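PDB 6DTU: maltose-binding protein MalE1 from Thermotoga maritima, which binds maltotetraose in a cleft and probably delivers such malto-oligosaccharides to a membrane transporter for uptake. Local coordinates for residues Glu154-Ala159 against Gly229-Lys234; Pro300-Arg305 against Gly320-Ala325; Ile241-Ala246 against Asn315-Gly320; Pro249-Glu252 against Pro256-Pro259. One frame throughout, in Å; residues are numbered along the deposited sequence. Where two conformers were deposited one is given.

Contact 1 (Glu154-Ala159 against Gly229-Lys234). With GLC (alpha-D-glucopyranose), chain C; GLC (alpha-D-glucopyranose), chain B; GLC (alpha-D-glucopyranose), chain D.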
loop_
_atom_site.group_PDB
_atom_site.type_symbol
_atom_site.label_atom_id
_atom_site.label_comp_id
_atom_site.label_asym_id
_atom_site.label_seq_id
_atom_site.Cartn_x
_atom_site.Cartn_y
_atom_site.Cartn_z
ATOM N N GLU A 154 1.730 2.258 -12.830
ATOM C CA GLU A 154 1.566 1.287 -11.759
ATOM C C GLU A 154 0.113 1.330 -11.297
ATOM O O GLU A 154 -0.341 2.346 -10.755
ATOM C CB GLU A 154 2.530 1.630 -10.622
ATOM C CG GLU A 154 2.862 0.480 -9.722
ATOM C CD GLU A 154 3.978 0.804 -8.733
ATOM O OE1 GLU A 154 4.736 1.793 -8.933
ATOM O OE2 GLU A 154 4.101 0.045 -7.747
ATOM N N PHE A 155 -0.600 0.221 -11.491
ATOM C CA PHE A 155 -2.043 0.180 -11.237
ATOM C C PHE A 155 -2.409 0.656 -9.835
ATOM O O PHE A 155 -3.416 1.355 -9.649
ATOM C CB PHE A 155 -2.535 -1.250 -11.464
ATOM C CG PHE A 155 -3.944 -1.515 -10.980
ATOM C CD1 PHE A 155 -5.001 -0.719 -11.382
ATOM C CD2 PHE A 155 -4.214 -2.617 -10.186
ATOM C CE1 PHE A 155 -6.284 -0.974 -10.952
ATOM C CE2 PHE A 155 -5.503 -2.892 -9.753
ATOM C CZ PHE A 155 -6.545 -2.071 -10.141
ATOM N N TYR A 156 -1.629 0.267 -8.824
ATOM C CA TYR A 156 -1.957 0.651 -7.458
ATOM C C TYR A 156 -2.123 2.171 -7.316
ATOM O O TYR A 156 -3.027 2.647 -6.610
ATOM C CB TYR A 156 -0.897 0.103 -6.507
ATOM C CG TYR A 156 -1.131 0.469 -5.056
ATOM C CD1 TYR A 156 -1.894 -0.342 -4.204
ATOM C CD2 TYR A 156 -0.601 1.647 -4.531
ATOM C CE1 TYR A 156 -2.119 0.018 -2.864
ATOM C CE2 TYR A 156 -0.816 1.995 -3.189
ATOM C CZ TYR A 156 -1.580 1.175 -2.381
ATOM O OH TYR A 156 -1.785 1.536 -1.087
ATOM N N TYR A 157 -1.296 2.944 -8.020
ATOM C CA TYR A 157 -1.336 4.400 -7.916
ATOM C C TYR A 157 -2.360 5.059 -8.837
ATOM O O TYR A 157 -2.765 6.203 -8.579
ATOM C CB TYR A 157 0.071 4.978 -8.153
ATOM C CG TYR A 157 0.999 4.546 -7.051
ATOM C CD1 TYR A 157 1.136 5.315 -5.900
ATOM C CD2 TYR A 157 1.698 3.344 -7.125
ATOM C CE1 TYR A 157 1.937 4.892 -4.848
ATOM C CE2 TYR A 157 2.503 2.935 -6.098
ATOM C CZ TYR A 157 2.628 3.717 -4.969
ATOM O OH TYR A 157 3.409 3.313 -3.933
ATOM N N ILE A 158 -2.788 4.376 -9.903
ATOM C CA ILE A 158 -3.823 4.894 -10.792
ATOM C C ILE A 158 -5.208 4.419 -10.364
ATOM O O ILE A 158 -6.222 4.983 -10.802
ATOM C CB ILE A 158 -3.486 4.463 -12.230
ATOM C CG1 ILE A 158 -2.059 4.889 -12.599
ATOM C CG2 ILE A 158 -4.472 5.038 -13.263
ATOM C CD1 ILE A 158 -1.791 6.358 -12.394
ATOM N N ALA A 159 -5.281 3.410 -9.502
ATOM C CA ALA A 159 -6.567 2.953 -8.988
ATOM C C ALA A 159 -7.495 4.055 -8.487
ATOM O O ALA A 159 -8.709 3.929 -8.712
ATOM C CB ALA A 159 -6.364 1.876 -7.911
ATOM N N GLY A 229 1.647 7.367 -0.310
ATOM C CA GLY A 229 1.072 6.935 0.941
ATOM C C GLY A 229 1.851 7.344 2.171
ATOM O O GLY A 229 2.942 7.912 2.104
ATOM N N PRO A 230 1.307 7.005 3.340
ATOM C CA PRO A 230 1.891 7.486 4.597
ATOM C C PRO A 230 3.236 6.863 4.925
ATOM O O PRO A 230 3.965 7.399 5.766
ATOM C CB PRO A 230 0.807 7.146 5.638
ATOM C CG PRO A 230 0.098 5.940 5.034
ATOM C CD PRO A 230 0.094 6.201 3.539
ATOM N N TRP A 231 3.568 5.732 4.304
ATOM C CA TRP A 231 4.891 5.143 4.433
ATOM C C TRP A 231 5.992 6.072 3.956
ATOM O O TRP A 231 7.155 5.840 4.283
ATOM C CB TRP A 231 4.959 3.857 3.597
ATOM C CG TRP A 231 4.555 4.040 2.151
ATOM C CD1 TRP A 231 5.340 4.505 1.137
ATOM C CD2 TRP A 231 3.267 3.778 1.571
ATOM N NE1 TRP A 231 4.630 4.540 -0.033
ATOM C CE2 TRP A 231 3.348 4.110 0.204
ATOM C CE3 TRP A 231 2.046 3.319 2.081
ATOM C CZ2 TRP A 231 2.261 3.977 -0.674
ATOM C CZ3 TRP A 231 0.974 3.180 1.210
ATOM C CH2 TRP A 231 1.084 3.530 -0.148
ATOM N N ALA A 232 5.672 7.102 3.178
ATOM C CA ALA A 232 6.698 7.957 2.599
ATOM C C ALA A 232 7.012 9.198 3.426
ATOM O O ALA A 232 8.034 9.844 3.171
ATOM C CB ALA A 232 6.285 8.363 1.182
ATOM N N ILE A 233 6.199 9.498 4.439
ATOM C CA ILE A 233 6.182 10.801 5.088
ATOM C C ILE A 233 7.379 11.011 6.005
ATOM O O ILE A 233 7.941 12.113 6.064
ATOM C CB ILE A 233 4.854 10.938 5.837
ATOM C CG1 ILE A 233 3.721 11.185 4.842
ATOM C CG2 ILE A 233 4.959 11.961 6.963
ATOM C CD1 ILE A 233 3.902 12.393 4.033
ATOM N N LYS A 234 7.766 9.991 6.775
ATOM C CA LYS A 234 8.869 10.180 7.713
ATOM C C LYS A 234 10.138 10.586 6.988
ATOM O O LYS A 234 10.854 11.487 7.427
ATOM C CB LYS A 234 9.121 8.914 8.528
ATOM C CG LYS A 234 10.191 9.135 9.593
ATOM C CD LYS A 234 10.412 7.912 10.456
ATOM C CE LYS A 234 11.222 8.249 11.710
ATOM N NZ LYS A 234 12.535 8.889 11.410
HETATM C C1 GLC C . 2.901 0.535 -0.924
HETATM C C2 GLC C . 1.678 -0.134 -0.413
HETATM C C3 GLC C . 1.530 -1.471 -0.981
HETATM C C4 GLC C . 1.483 -1.426 -2.494
HETATM C C5 GLC C . 2.725 -0.695 -3.087
HETATM C C6 GLC C . 2.588 -0.411 -4.486
HETATM O O2 GLC C . 1.847 -0.291 1.026
HETATM O O3 GLC C . 0.253 -2.075 -0.554
HETATM O O4 GLC C . 1.521 -2.792 -3.036
HETATM O O5 GLC C . 2.804 0.652 -2.381
HETATM O O6 GLC C . 3.859 -0.043 -4.997
HETATM C C1 GLC B . 0.343 -3.282 -3.595
HETATM C C2 GLC B . 0.136 -4.673 -3.142
HETATM C C3 GLC B . 1.235 -5.577 -3.607
HETATM C C4 GLC B . 1.350 -5.597 -5.081
HETATM C C5 GLC B . 1.589 -4.167 -5.627
HETATM C C6 GLC B . 1.545 -4.120 -7.030
HETATM O O2 GLC B . 0.109 -4.688 -1.687
HETATM O O3 GLC B . 0.984 -6.935 -3.124
HETATM O O4 GLC B . 2.494 -6.426 -5.425
HETATM O O5 GLC B . 0.459 -3.246 -5.068
HETATM O O6 GLC B . 1.824 -2.797 -7.435
HETATM C C1 GLC D . 7.651 0.693 1.269
HETATM C C2 GLC D . 6.433 0.495 2.081
HETATM C C3 GLC D . 5.385 -0.227 1.340
HETATM C C4 GLC D . 5.038 0.476 0.074
HETATM C C5 GLC D . 6.290 0.586 -0.838
HETATM C C6 GLC D . 6.107 1.402 -1.959
HETATM O O1 GLC D . 8.244 -0.536 0.993
HETATM O O2 GLC D . 6.834 -0.255 3.273
HETATM O O3 GLC D . 4.216 -0.306 2.234
HETATM O O4 GLC D . 4.008 -0.266 -0.634
HETATM O O5 GLC D . 7.332 1.335 0.008
HETATM O O6 GLC D . 7.270 1.308 -2.789
#
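Tyr156 and Tyr157 reach Trp231 from the opposite direction, and both hydroxyls end at the benzo side of the indole. Tyr156 OH lies 3.6 Å from Trp231 CH2, close to the plane of the indole and at its edge. Tyr157 OH sits 3.5 Å from Trp231 CZ2, approaching obliquely. No hydrogen bond joins the segments.

Aromatic faces also meet the sugar. Over one face of the indole, the chain C glucose puts its C1 3.5 Å from Trp231 CZ2, while C4 of the chain D glucose rides over the same face, offset toward the rim. Gly229 CA backs the opposite face. With chi1 near 179°, Tyr156 CG stands anti to the backbone N, and the ring offers its face to C4 of the chain C glucose, 3.8 Å above the plane. Such CH-pi platforms belong to the oligosaccharide cleft of a periplasmic maltose-binding protein. Replacing Trp231 with an alanine would probably strip two consecutive glucoses of their shared platform and open a gap beside both tyrosine hydroxyls.

One polar hold on the sugar comes from the helix start: Glu154, the N-cap residue, accepts a hydrogen bond at OE2 from O6 of the chain C glucose (2.8 Å). Ser151 holds its OE1.

Contact 2 (Pro300-Arg305 against Gly320-Ala325); sequences PRLPSR and GFTLSA. With GLC (alpha-D-glucopyranose), chain D.
Leu302 meets helix 316-326 through its two methyl groups, and the helix residues that receive it follow one another along one flank. Phe321 comes first: its CB lies 4.1 Å from Leu302 CD2, but the ring then leads off, with chi1 at -73°, so the backbone end of the side chain makes the contact. One residue on, Thr322 gives the closest approach, OG1 to Leu302 CD2 at 3.5 Å, with CD1 somewhat farther away. That hydroxyl is hydrogen-bonded to Val318 O one turn back in the helix, so its polar end already has a partner there. A further turn along, Ala325 CB reaches Leu302 CD1 at 4.5 Å, the loosest of these touches. Met108 of strand 100-109 packs on both Leu302 and Ala325, and the backbone of Leu302 is hydrogen-bonded to it, so the leucine projects from the sheet onto the helix.

Arg301, next to Leu302, serves the ligand instead. Its guanidinium donates through NH1 to O3 of the chain D glucose (2.9 Å, 161°) and through NH2 to O2 (3.1 Å, 166°), with O2 at the edge in the guanidinium plane. Salt bridges to Glu109 and Asp299 probably help to hold the group in place. No hydrogen bond crosses between the segments, so this helix-to-strand seam rests on van der Waals contact, mostly of the leucine methyls, while Arg301 makes directional bonds to sugar and carboxylates.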
loop_
_atom_site.group_PDB
_atom_site.type_symbol
_atom_site.label_atom_id
_atom_site.label_comp_id
_atom_site.label_asym_id
_atom_site.label_seq_id
_atom_site.Cartn_x
_atom_site.Cartn_y
_atom_site.Cartn_z
ATOM N N PRO A 300 5.078 5.840 10.474
ATOM C CA PRO A 300 3.752 6.412 10.783
ATOM C C PRO A 300 2.726 6.249 9.670
ATOM O O PRO A 300 2.788 6.916 8.629
ATOM C CB PRO A 300 4.061 7.886 11.082
ATOM C CG PRO A 300 5.287 8.179 10.295
ATOM C CD PRO A 300 6.103 6.904 10.308
ATOM N N ARG A 301 1.746 5.374 9.916
ATOM C CA ARG A 301 0.588 5.196 9.036
ATOM C C ARG A 301 -0.691 5.428 9.855
ATOM O O ARG A 301 -0.734 6.393 10.632
ATOM C CB ARG A 301 0.659 3.830 8.328
ATOM C CG ARG A 301 2.034 3.615 7.696
ATOM C CD ARG A 301 2.179 2.320 6.924
ATOM N NE ARG A 301 3.594 2.003 6.684
ATOM C CZ ARG A 301 4.061 1.269 5.679
ATOM N NH1 ARG A 301 3.242 0.770 4.734
ATOM N NH2 ARG A 301 5.373 1.027 5.636
ATOM N N LEU A 302 -1.721 4.575 9.730
ATOM C CA LEU A 302 -2.960 4.745 10.499
ATOM C C LEU A 302 -3.103 3.547 11.440
ATOM O O LEU A 302 -3.556 2.480 11.005
ATOM C CB LEU A 302 -4.174 4.852 9.558
ATOM C CG LEU A 302 -4.150 5.986 8.519
ATOM C CD1 LEU A 302 -5.336 5.939 7.570
ATOM C CD2 LEU A 302 -4.085 7.334 9.173
ATOM N N PRO A 303 -2.755 3.666 12.731
ATOM C CA PRO A 303 -2.658 2.469 13.591
ATOM C C PRO A 303 -3.921 1.623 13.660
ATOM O O PRO A 303 -5.031 2.142 13.749
ATOM C CB PRO A 303 -2.269 3.041 14.959
ATOM C CG PRO A 303 -1.450 4.279 14.589
ATOM C CD PRO A 303 -2.164 4.854 13.375
ATOM N N SER A 304 -3.730 0.299 13.605
ATOM C CA SER A 304 -4.829 -0.662 13.688
ATOM C C SER A 304 -5.210 -1.043 15.105
ATOM O O SER A 304 -6.305 -1.579 15.308
ATOM C CB SER A 304 -4.531 -1.918 12.867
ATOM O OG SER A 304 -4.489 -1.612 11.486
ATOM N N ARG A 305 -4.354 -0.782 16.085
ATOM C CA ARG A 305 -4.711 -1.058 17.463
ATOM C C ARG A 305 -5.461 0.184 17.932
ATOM O O ARG A 305 -4.965 1.303 17.784
ATOM C CB ARG A 305 -3.434 -1.256 18.284
ATOM C CG ARG A 305 -3.740 -1.610 19.728
ATOM C CD ARG A 305 -2.572 -2.055 20.576
ATOM N NE ARG A 305 -3.048 -1.893 21.932
ATOM C CZ ARG A 305 -3.114 -2.839 22.858
ATOM N NH1 ARG A 305 -2.685 -4.078 22.625
ATOM N NH2 ARG A 305 -3.623 -2.520 24.029
ATOM N N GLY A 320 -5.209 13.723 7.433
ATOM C CA GLY A 320 -5.233 13.776 5.973
ATOM C C GLY A 320 -5.379 12.410 5.320
ATOM O O GLY A 320 -6.173 12.230 4.388
ATOM N N PHE A 321 -4.599 11.429 5.780
ATOM C CA PHE A 321 -4.716 10.104 5.186
ATOM C C PHE A 321 -6.055 9.452 5.515
ATOM O O PHE A 321 -6.590 8.711 4.687
ATOM C CB PHE A 321 -3.529 9.214 5.600
ATOM C CG PHE A 321 -2.230 9.584 4.915
ATOM C CD1 PHE A 321 -2.062 9.402 3.550
ATOM C CD2 PHE A 321 -1.193 10.147 5.638
ATOM C CE1 PHE A 321 -0.880 9.763 2.923
ATOM C CE2 PHE A 321 -0.012 10.515 5.010
ATOM C CZ PHE A 321 0.135 10.324 3.661
ATOM N N THR A 322 -6.603 9.722 6.703
ATOM C CA THR A 322 -7.920 9.206 7.059
ATOM C C THR A 322 -8.992 9.770 6.132
ATOM O O THR A 322 -9.860 9.029 5.661
ATOM C CB THR A 322 -8.196 9.538 8.531
ATOM O OG1 THR A 322 -7.231 8.868 9.352
ATOM C CG2 THR A 322 -9.568 9.090 8.964
ATOM N N LEU A 323 -8.936 11.072 5.842
ATOM C CA LEU A 323 -9.862 11.663 4.878
ATOM C C LEU A 323 -9.765 10.978 3.520
ATOM O O LEU A 323 -10.778 10.753 2.851
ATOM C CB LEU A 323 -9.583 13.159 4.731
ATOM C CG LEU A 323 -10.031 14.077 5.872
ATOM C CD1 LEU A 323 -9.665 15.519 5.562
ATOM C CD2 LEU A 323 -11.528 13.937 6.137
ATOM N N SER A 324 -8.545 10.661 3.081
ATOM C CA SER A 324 -8.383 10.003 1.790
ATOM C C SER A 324 -8.925 8.583 1.839
ATOM O O SER A 324 -9.661 8.160 0.935
ATOM C CB SER A 324 -6.906 10.030 1.360
ATOM O OG SER A 324 -6.738 9.482 0.057
ATOM N N ALA A 325 -8.608 7.850 2.919
ATOM C CA ALA A 325 -9.061 6.473 3.064
ATOM C C ALA A 325 -10.570 6.373 3.210
ATOM O O ALA A 325 -11.136 5.317 2.908
ATOM C CB ALA A 325 -8.392 5.835 4.278
HETATM C C1 GLC D . 7.651 0.693 1.269
HETATM C C2 GLC D . 6.433 0.495 2.081
HETATM C C3 GLC D . 5.385 -0.227 1.340
HETATM C C4 GLC D . 5.038 0.476 0.074
HETATM C C5 GLC D . 6.290 0.586 -0.838
HETATM C C6 GLC D . 6.107 1.402 -1.959
HETATM O O1 GLC D . 8.244 -0.536 0.993
HETATM O O2 GLC D . 6.834 -0.255 3.273
HETATM O O3 GLC D . 4.216 -0.306 2.234
HETATM O O4 GLC D . 4.008 -0.266 -0.634
HETATM O O5 GLC D . 7.332 1.335 0.008
HETATM O O6 GLC D . 7.270 1.308 -2.789
#

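Contact 3 (Ile241-Ala246 against Asn315-Gly320); sequences IDYGVA and NPDVVG
Strand 243-246 is an outermost strand of the four-stranded mixed sheet, and helix 316-326 packs beside it; the axes of strand 243-246 and the helix portion 316-320 approach to 7.2 Å, with their N-to-C directions 30° apart. The polar link is a bond from Tyr243 OH to Asp317 OD2, whose 2.5 Å length is unusually short and should be taken with caution. OD2 lies at the edge of the tyrosine ring, in its plane, and the carboxylate is turned 38° from that ring. Tyr243 holds CG between its backbone N and carbonyl carbon (chi1 67°), which swings the hydroxyl toward the helix although the side chain does not start out in that direction.

The second carboxylate oxygen faces the strand backbone. A water accepts a hydrogen bond from Val245 N at 3.1 Å and donates to Asp317 OD1 at 2.9 Å, bridging strand and helix. Val245 adds van der Waals contact: its CG1 packs 3.8 Å from Gly320 C, and CG2 lies against Asp317 OD1 at 3.8 Å. The lack of a side chain at Gly320 lets strand and helix come close here.

At the helix start Asn315 OD1 caps Asp317 N, the bond being 2.8 Å and in the carbonyl plane. A phenylalanine in place of Tyr243 would probably deprive Asp317 OD2 of its hydroxyl partner and set the carboxylate freer to turn. With the phenol on one oxygen and the water on the other, each carboxylate oxygen has a donor, which probably helps to fix the group's rotation.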
loop_
_atom_site.group_PDB
_atom_site.type_symbol
_atom_site.label_atom_id
_atom_site.label_comp_id
_atom_site.label_asym_id
_atom_site.label_seq_id
_atom_site.Cartn_x
_atom_site.Cartn_y
_atom_site.Cartn_z
ATOM N N ILE A 241 11.283 18.647 4.380
ATOM C CA ILE A 241 10.204 19.120 3.513
ATOM C C ILE A 241 9.044 19.595 4.373
ATOM O O ILE A 241 8.597 18.883 5.280
ATOM C CB ILE A 241 9.746 18.003 2.555
ATOM C CG1 ILE A 241 10.922 17.490 1.738
ATOM C CG2 ILE A 241 8.609 18.496 1.637
ATOM C CD1 ILE A 241 11.521 18.552 0.832
ATOM N N ASP A 242 8.544 20.796 4.083
ATOM C CA ASP A 242 7.337 21.322 4.714
ATOM C C ASP A 242 6.153 20.848 3.879
ATOM O O ASP A 242 5.638 21.553 3.012
ATOM C CB ASP A 242 7.428 22.845 4.784
ATOM C CG ASP A 242 6.274 23.482 5.532
ATOM O OD1 ASP A 242 5.489 22.757 6.173
ATOM O OD2 ASP A 242 6.177 24.729 5.501
ATOM N N TYR A 243 5.708 19.625 4.159
ATOM C CA TYR A 243 4.672 18.973 3.374
ATOM C C TYR A 243 3.317 19.031 4.078
ATOM O O TYR A 243 3.215 19.177 5.302
ATOM C CB TYR A 243 5.033 17.499 3.138
ATOM C CG TYR A 243 5.004 16.733 4.434
ATOM C CD1 TYR A 243 3.859 16.073 4.844
ATOM C CD2 TYR A 243 6.101 16.727 5.274
ATOM C CE1 TYR A 243 3.812 15.417 6.060
ATOM C CE2 TYR A 243 6.075 16.066 6.471
ATOM C CZ TYR A 243 4.927 15.412 6.864
ATOM O OH TYR A 243 4.907 14.766 8.080
ATOM N N GLY A 244 2.262 18.887 3.267
ATOM C CA GLY A 244 0.930 18.637 3.770
ATOM C C GLY A 244 0.357 17.377 3.135
ATOM O O GLY A 244 0.904 16.840 2.164
ATOM N N VAL A 245 -0.733 16.886 3.727
ATOM C CA VAL A 245 -1.465 15.729 3.219
ATOM C C VAL A 245 -2.925 16.126 3.031
ATOM O O VAL A 245 -3.536 16.704 3.935
ATOM C CB VAL A 245 -1.351 14.512 4.158
ATOM C CG1 VAL A 245 -2.108 13.313 3.561
ATOM C CG2 VAL A 245 0.115 14.167 4.437
ATOM N N ALA A 246 -3.483 15.810 1.868
ATOM C CA ALA A 246 -4.865 16.123 1.538
ATOM C C ALA A 246 -5.428 14.998 0.686
ATOM O O ALA A 246 -4.670 14.253 0.056
ATOM C CB ALA A 246 -4.933 17.443 0.756
ATOM N N ASN A 315 -3.059 14.093 14.797
ATOM C CA ASN A 315 -1.943 14.464 13.934
ATOM C C ASN A 315 -2.458 14.869 12.560
ATOM O O ASN A 315 -3.229 14.119 11.949
ATOM C CB ASN A 315 -0.953 13.306 13.807
ATOM C CG ASN A 315 0.345 13.701 13.081
ATOM O OD1 ASN A 315 0.333 14.142 11.923
ATOM N ND2 ASN A 315 1.462 13.562 13.773
ATOM N N PRO A 316 -2.067 16.037 12.037
ATOM C CA PRO A 316 -2.587 16.451 10.722
ATOM C C PRO A 316 -2.335 15.454 9.599
ATOM O O PRO A 316 -3.129 15.411 8.646
ATOM C CB PRO A 316 -1.893 17.799 10.456
ATOM C CG PRO A 316 -0.808 17.899 11.451
ATOM C CD PRO A 316 -1.186 17.053 12.635
ATOM N N ASP A 317 -1.248 14.672 9.663
ATOM C CA ASP A 317 -1.013 13.655 8.641
ATOM C C ASP A 317 -1.984 12.491 8.791
ATOM O O ASP A 317 -2.478 11.954 7.796
ATOM C CB ASP A 317 0.433 13.155 8.697
ATOM C CG ASP A 317 1.450 14.242 8.425
ATOM O OD1 ASP A 317 1.080 15.307 7.878
ATOM O OD2 ASP A 317 2.638 14.019 8.769
ATOM N N VAL A 318 -2.230 12.059 10.030
ATOM C CA VAL A 318 -3.245 11.049 10.290
ATOM C C VAL A 318 -4.604 11.532 9.807
ATOM O O VAL A 318 -5.364 10.787 9.184
ATOM C CB VAL A 318 -3.258 10.695 11.789
ATOM C CG1 VAL A 318 -4.444 9.813 12.120
ATOM C CG2 VAL A 318 -1.933 10.026 12.189
ATOM N N VAL A 319 -4.931 12.794 10.087
ATOM C CA VAL A 319 -6.205 13.339 9.633
ATOM C C VAL A 319 -6.291 13.330 8.109
ATOM O O VAL A 319 -7.310 12.924 7.536
ATOM C CB VAL A 319 -6.429 14.733 10.244
ATOM C CG1 VAL A 319 -7.653 15.424 9.630
ATOM C CG2 VAL A 319 -6.593 14.593 11.743
ATOM N N GLY A 320 -5.209 13.723 7.433
ATOM C CA GLY A 320 -5.233 13.776 5.973
ATOM C C GLY A 320 -5.379 12.410 5.320
ATOM O O GLY A 320 -6.173 12.230 4.388
HETATM O O HOH W 1 -0.902 17.049 6.794
#

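Contact 4 (Pro249-Glu252 against Pro256-Pro259); sequences PDLE and PARP
Asp250 and Leu251 face Pro256 and Ala257 across a tight reversal in the loop between strands 243-246 and 260-268, where the chain doubles back with CA atoms of Asp250 and Pro256 only 4.3 Å apart. Neither segment contains regular helix or strand, and no direct hydrogen bond joins them.

Asp250 approaches Pro256 obliquely. Its CG is set beside the backbone N (chi1 -71°), and this brings OD1 over the start of the proline, 3.4 Å from Pro256 CA and 3.5 Å from Pro256 CB. Leu251 likewise leaves its backbone in a direction not aimed at the other segment, yet its end comes nearer: CD2 meets Ala257 CB at 4.0 Å, while CG lies alongside the Ala257 backbone, 4.1 Å from Ala257 N.

Helix 155-164 lies beside this apolar pair, Phe161 packing on Leu251 and Pro160 on Ala257, and Met127 of helix 127-140 also touches Leu251. The loop thus packs on residues of both helices. The polar connection is indirect: one water donates to Asp250 OD1 at 2.8 Å and accepts from Ala257 N at 3.0 Å.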
loop_
_atom_site.group_PDB
_atom_site.type_symbol
_atom_site.label_atom_id
_atom_site.label_comp_id
_atom_site.label_asym_id
_atom_site.label_seq_id
_atom_site.Cartn_x
_atom_site.Cartn_y
_atom_site.Cartn_z
ATOM N N PRO A 249 -7.357 15.332 -5.323
ATOM C CA PRO A 249 -8.399 16.241 -5.805
ATOM C C PRO A 249 -9.482 15.471 -6.548
ATOM O O PRO A 249 -9.213 14.443 -7.175
ATOM C CB PRO A 249 -7.630 17.183 -6.735
ATOM C CG PRO A 249 -6.207 17.170 -6.178
ATOM C CD PRO A 249 -6.002 15.763 -5.716
ATOM N N ASP A 250 -10.726 15.947 -6.423
ATOM C CA ASP A 250 -11.844 15.304 -7.099
ATOM C C ASP A 250 -11.563 15.224 -8.593
ATOM O O ASP A 250 -11.037 16.167 -9.190
ATOM C CB ASP A 250 -13.139 16.098 -6.891
ATOM C CG ASP A 250 -13.676 16.020 -5.466
ATOM O OD1 ASP A 250 -13.419 15.031 -4.738
ATOM O OD2 ASP A 250 -14.366 16.983 -5.067
ATOM N N LEU A 251 -11.917 14.086 -9.199
ATOM C CA LEU A 251 -11.622 13.884 -10.616
ATOM C C LEU A 251 -12.409 14.857 -11.475
ATOM O O LEU A 251 -11.926 15.333 -12.514
ATOM C CB LEU A 251 -11.934 12.446 -11.005
ATOM C CG LEU A 251 -11.407 11.420 -10.009
ATOM C CD1 LEU A 251 -11.760 10.030 -10.514
ATOM C CD2 LEU A 251 -9.901 11.605 -9.827
ATOM N N GLU A 252 -13.645 15.119 -11.077
ATOM C CA GLU A 252 -14.491 16.141 -11.672
ATOM C C GLU A 252 -15.569 16.459 -10.652
ATOM O O GLU A 252 -15.613 15.834 -9.582
ATOM C CB GLU A 252 -15.098 15.674 -13.013
ATOM C CG GLU A 252 -16.032 14.476 -12.951
ATOM C CD GLU A 252 -16.634 14.145 -14.311
ATOM O OE1 GLU A 252 -15.933 13.538 -15.147
ATOM O OE2 GLU A 252 -17.807 14.508 -14.545
ATOM N N PRO A 256 -15.335 11.938 -6.449
ATOM C CA PRO A 256 -14.064 11.874 -5.724
ATOM C C PRO A 256 -13.195 10.719 -6.191
ATOM O O PRO A 256 -13.673 9.697 -6.689
ATOM C CB PRO A 256 -14.481 11.684 -4.263
ATOM C CG PRO A 256 -15.840 11.084 -4.328
ATOM C CD PRO A 256 -16.485 11.586 -5.592
ATOM N N ALA A 257 -11.893 10.900 -6.008
ATOM C CA ALA A 257 -10.965 9.794 -6.184
ATOM C C ALA A 257 -11.213 8.769 -5.091
ATOM O O ALA A 257 -11.584 9.118 -3.981
ATOM C CB ALA A 257 -9.523 10.290 -6.048
ATOM N N ARG A 258 -11.003 7.489 -5.410
ATOM C CA ARG A 258 -11.249 6.404 -4.458
ATOM C C ARG A 258 -10.053 5.461 -4.439
ATOM O O ARG A 258 -10.010 4.484 -5.198
ATOM C CB ARG A 258 -12.556 5.677 -4.777
ATOM C CG ARG A 258 -13.776 6.605 -4.766
ATOM C CD ARG A 258 -15.070 5.869 -5.059
ATOM N NE ARG A 258 -16.219 6.736 -4.836
ATOM C CZ ARG A 258 -16.691 7.047 -3.632
ATOM N NH1 ARG A 258 -16.118 6.558 -2.539
ATOM N NH2 ARG A 258 -17.739 7.846 -3.517
ATOM N N PRO A 259 -9.072 5.716 -3.571
ATOM C CA PRO A 259 -7.858 4.889 -3.538
ATOM C C PRO A 259 -8.097 3.512 -2.920
ATOM O O PRO A 259 -9.059 3.273 -2.196
ATOM C CB PRO A 259 -6.920 5.709 -2.638
ATOM C CG PRO A 259 -7.852 6.444 -1.710
ATOM C CD PRO A 259 -9.028 6.794 -2.567
HETATM O O HOH W 2 -11.342 13.234 -4.146
#

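Contacts 1, 2 and 3 form a connected group, which contact 4 joins through Ser324 O, 3.6 Å from Pro259 CG. Contacts 2 and 3 share Gly320 and helix 316-326, their centres 11 Å apart, and their segments alternate along the chain. Contact 1 comes earlier in sequence, 13 Å from contact 2 between centres; Trp231 CB packs 3.4 Å from Arg301 CZ, and both contacts touch the chain D glucose. Helix 233-238 leads on to strand 243-246, from contact 1 to contact 3. Contact 4 lies 15 to 18 Å from the other centres, in the loop following that strand. Helix 316-326 therefore packs on the four-stranded sheet and, farther along, on Leu302, next to the sugar-binding Arg301.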